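Local coordinates for protein inactive dihydropteroate synthase 2 (Mycobacterium tuberculosis, PDB 2VP8) that probably lacks dihydropteroate synthase activity despite its family membership, binding the pterin pyrophosphate substrate only very weakly while still able to bind the inhibitor dapsone, at residues L43-V48 and A283-V288. Sequence-based numbering, arbitrary orientation.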
ATOM      1  N   LEU B  43      -2.879 -11.059  -9.761  1.00 31.72           N
ATOM      2  CA  LEU B  43      -2.103 -12.279  -9.865  1.00 32.41           C
ATOM      3  C   LEU B  43      -0.657 -12.081  -9.511  1.00 33.15           C
ATOM      4  O   LEU B  43      -0.141 -10.967  -9.590  1.00 33.62           O
ATOM      5  CB  LEU B  43      -2.186 -12.849 -11.277  1.00 32.51           C
ATOM      6  CG  LEU B  43      -3.576 -12.904 -11.900  1.00 31.88           C
ATOM      7  CD1 LEU B  43      -3.452 -13.356 -13.351  1.00 30.98           C
ATOM      8  CD2 LEU B  43      -4.483 -13.804 -11.067  1.00 30.07           C
ATOM      9  N   ILE B  44      -0.010 -13.183  -9.138  1.00 34.12           N
ATOM     10  CA  ILE B  44       1.395 -13.200  -8.743  1.00 34.89           C
ATOM     11  C   ILE B  44       2.228 -14.044  -9.708  1.00 35.34           C
ATOM     12  O   ILE B  44       1.926 -15.220  -9.941  1.00 35.82           O
ATOM     13  CB  ILE B  44       1.562 -13.792  -7.338  1.00 35.01           C
ATOM     14  CG1 ILE B  44       0.693 -13.039  -6.320  1.00 35.12           C
ATOM     15  CG2 ILE B  44       3.048 -13.792  -6.931  1.00 35.58           C
ATOM     16  CD1 ILE B  44       0.466 -13.804  -5.028  1.00 33.76           C
ATOM     17  N   MET B  45       3.271 -13.431 -10.262  1.00 35.75           N
ATOM     18  CA  MET B  45       4.280 -14.127 -11.054  1.00 36.06           C
ATOM     19  C   MET B  45       5.515 -14.345 -10.171  1.00 36.72           C
ATOM     20  O   MET B  45       6.148 -13.393  -9.725  1.00 36.44           O
ATOM     21  CB  MET B  45       4.623 -13.313 -12.298  1.00 35.85           C
ATOM     22  CG  MET B  45       5.737 -13.879 -13.137  1.00 36.08           C
ATOM     23  SD  MET B  45       6.255 -12.759 -14.463  1.00 35.93           S
ATOM     24  CE  MET B  45       5.236 -13.363 -15.804  1.00 34.17           C
ATOM     25  N   ALA B  46       5.830 -15.607  -9.904  1.00 37.44           N
ATOM     26  CA  ALA B  46       6.930 -15.968  -9.024  1.00 37.77           C
ATOM     27  C   ALA B  46       8.208 -16.199  -9.823  1.00 38.43           C
ATOM     28  O   ALA B  46       8.242 -17.049 -10.711  1.00 38.72           O
ATOM     29  CB  ALA B  46       6.568 -17.202  -8.259  1.00 37.54           C
ATOM     30  N   ILE B  47       9.249 -15.434  -9.510  1.00 38.98           N
ATOM     31  CA  ILE B  47      10.546 -15.578 -10.159  1.00 39.44           C
ATOM     32  C   ILE B  47      11.285 -16.805  -9.622  1.00 40.29           C
ATOM     33  O   ILE B  47      11.592 -16.885  -8.436  1.00 40.13           O
ATOM     34  CB  ILE B  47      11.428 -14.319  -9.944  1.00 39.47           C
ATOM     35  CG1 ILE B  47      10.747 -13.074 -10.512  1.00 39.16           C
ATOM     36  CG2 ILE B  47      12.818 -14.513 -10.555  1.00 38.99           C
ATOM     37  CD1 ILE B  47      11.416 -11.771 -10.140  1.00 38.99           C
ATOM     38  N   VAL B  48      11.574 -17.756 -10.501  1.00 41.37           N
ATOM     39  CA  VAL B  48      12.366 -18.919 -10.128  1.00 42.49           C
ATOM     40  C   VAL B  48      13.570 -19.062 -11.055  1.00 43.32           C
ATOM     41  O   VAL B  48      13.421 -19.188 -12.267  1.00 43.57           O
ATOM     42  CB  VAL B  48      11.520 -20.217 -10.121  1.00 42.54           C
ATOM     43  CG1 VAL B  48      12.401 -21.439  -9.910  1.00 42.68           C
ATOM     44  CG2 VAL B  48      10.474 -20.152  -9.031  1.00 42.41           C
ATOM     45  N   ALA B 283      -3.824  -2.949 -11.673  1.00 36.97           N
ATOM     46  CA  ALA B 283      -2.750  -3.795 -12.195  1.00 37.24           C
ATOM     47  C   ALA B 283      -3.172  -5.265 -12.099  1.00 37.25           C
ATOM     48  O   ALA B 283      -3.751  -5.678 -11.093  1.00 37.79           O
ATOM     49  CB  ALA B 283      -1.457  -3.539 -11.417  1.00 37.09           C
ATOM     50  N   ARG B 284      -2.902  -6.060 -13.127  1.00 37.17           N
ATOM     51  CA  ARG B 284      -3.379  -7.442 -13.112  1.00 37.23           C
ATOM     52  C   ARG B 284      -2.390  -8.422 -12.460  1.00 37.55           C
ATOM     53  O   ARG B 284      -2.802  -9.387 -11.799  1.00 37.51           O
ATOM     54  CB  ARG B 284      -3.771  -7.897 -14.520  1.00 36.97           C
ATOM     55  CG  ARG B 284      -4.214  -9.355 -14.624  1.00 37.47           C
ATOM     56  CD  ARG B 284      -5.721  -9.573 -14.429  1.00 38.10           C
ATOM     57  NE  ARG B 284      -6.102 -10.977 -14.655  1.00 39.63           N
ATOM     58  CZ  ARG B 284      -6.283 -11.546 -15.855  1.00 41.44           C
ATOM     59  NH1 ARG B 284      -6.126 -10.848 -16.983  1.00 41.56           N
ATOM     60  NH2 ARG B 284      -6.634 -12.827 -15.936  1.00 41.81           N
ATOM     61  N   MET B 285      -1.093  -8.173 -12.640  1.00 37.50           N
ATOM     62  CA  MET B 285      -0.074  -9.139 -12.240  1.00 37.39           C
ATOM     63  C   MET B 285       1.141  -8.477 -11.601  1.00 37.19           C
ATOM     64  O   MET B 285       1.469  -7.332 -11.915  1.00 36.92           O
ATOM     65  CB  MET B 285       0.354  -9.980 -13.443  1.00 37.09           C
ATOM     66  CG  MET B 285       1.086 -11.247 -13.091  1.00 37.34           C
ATOM     67  SD  MET B 285       1.025 -12.468 -14.418  1.00 37.98           S
ATOM     68  CE  MET B 285       2.392 -11.889 -15.384  1.00 41.10           C
ATOM     69  N   PHE B 286       1.807  -9.218 -10.715  1.00 36.86           N
ATOM     70  CA  PHE B 286       2.974  -8.725 -10.010  1.00 36.67           C
ATOM     71  C   PHE B 286       4.094  -9.753 -10.022  1.00 36.86           C
ATOM     72  O   PHE B 286       3.922 -10.893  -9.571  1.00 36.76           O
ATOM     73  CB  PHE B 286       2.607  -8.351  -8.572  1.00 36.88           C
ATOM     74  CG  PHE B 286       1.764  -7.118  -8.468  1.00 36.72           C
ATOM     75  CD1 PHE B 286       0.383  -7.205  -8.489  1.00 37.30           C
ATOM     76  CD2 PHE B 286       2.354  -5.869  -8.356  1.00 37.75           C
ATOM     77  CE1 PHE B 286      -0.409  -6.070  -8.419  1.00 37.17           C
ATOM     78  CE2 PHE B 286       1.573  -4.721  -8.270  1.00 39.16           C
ATOM     79  CZ  PHE B 286       0.183  -4.826  -8.304  1.00 38.84           C
ATOM     80  N   ARG B 287       5.243  -9.340 -10.545  1.00 36.94           N
ATOM     81  CA  ARG B 287       6.425 -10.190 -10.595  1.00 37.00           C
ATOM     82  C   ARG B 287       7.243 -10.021  -9.321  1.00 37.05           C
ATOM     83  O   ARG B 287       7.748  -8.934  -9.038  1.00 37.35           O
ATOM     84  CB  ARG B 287       7.269  -9.837 -11.819  1.00 36.93           C
ATOM     85  CG  ARG B 287       8.267 -10.898 -12.208  1.00 36.18           C
ATOM     86  CD  ARG B 287       8.943 -10.494 -13.490  1.00 36.62           C
ATOM     87  NE  ARG B 287       9.880 -11.507 -13.956  1.00 37.51           N
ATOM     88  CZ  ARG B 287      11.190 -11.323 -14.050  1.00 37.39           C
ATOM     89  NH1 ARG B 287      11.722 -10.153 -13.724  1.00 38.31           N
ATOM     90  NH2 ARG B 287      11.965 -12.303 -14.487  1.00 36.62           N
ATOM     91  N   VAL B 288       7.376 -11.104  -8.565  1.00 37.07           N
ATOM     92  CA  VAL B 288       8.001 -11.063  -7.251  1.00 37.29           C
ATOM     93  C   VAL B 288       8.911 -12.259  -7.009  1.00 37.68           C
ATOM     94  O   VAL B 288       8.817 -13.278  -7.699  1.00 37.79           O
ATOM     95  CB  VAL B 288       6.941 -10.994  -6.101  1.00 37.08           C
ATOM     96  CG1 VAL B 288       5.989  -9.847  -6.305  1.00 37.70           C
ATOM     97  CG2 VAL B 288       6.164 -12.276  -6.000  1.00 37.29           C
TER
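I47 lies crosswise to R287, nearly perpendicular to it, and the isoleucine packs over one face of the guanidinium: I47 CD1 sits 3.9 Å from R287 CZ, above the centre of the group. M45 approaches the same arginine differently. Its sulfur is at the guanidinium edge, in plane, and also rests against the aliphatic stem, with M45 SD 3.5 Å from R287 CG. R287 runs extended from CG to NE, with CG anti to the backbone N (chi1 -162°), which carries the charged end past M45, with I47 packed over one face, to salt bridges from NH2 to D83 and D123. H220, a residue that by similarity marks family members without synthase activity, lies beside the R287 side chain.

The backbones pair in parallel, L43 with M285 through A46 with V288, and the axes of 43-48 and 285-288 diverge by 24°. These are the first and last strands of a TIM-type (beta/alpha)8 barrel, the fold of the pterin-binding family, so their pairing closes the cylinder. Five backbone hydrogen bonds join the segments 43-48 and 283-288; V288 N reaches M45 O at 2.8 Å, and I47 N meets V288 O at the same distance.

L43, M45, M285 and R287 project to the barrel interior, where the two methionines, both bent at chi3, cross at an angle and bring their CE methyls together. I44, A46, F286 and V288 face outward to helix 291-306. On that side I44 and V288 meet at a slant through their CG2 methyls, I44 CG2 lying 3.6 Å from V288 CG2. At the N-terminal end of the pairing, L43 and R284 run alongside each other, with L43 CD1 3.8 Å from R284 NE.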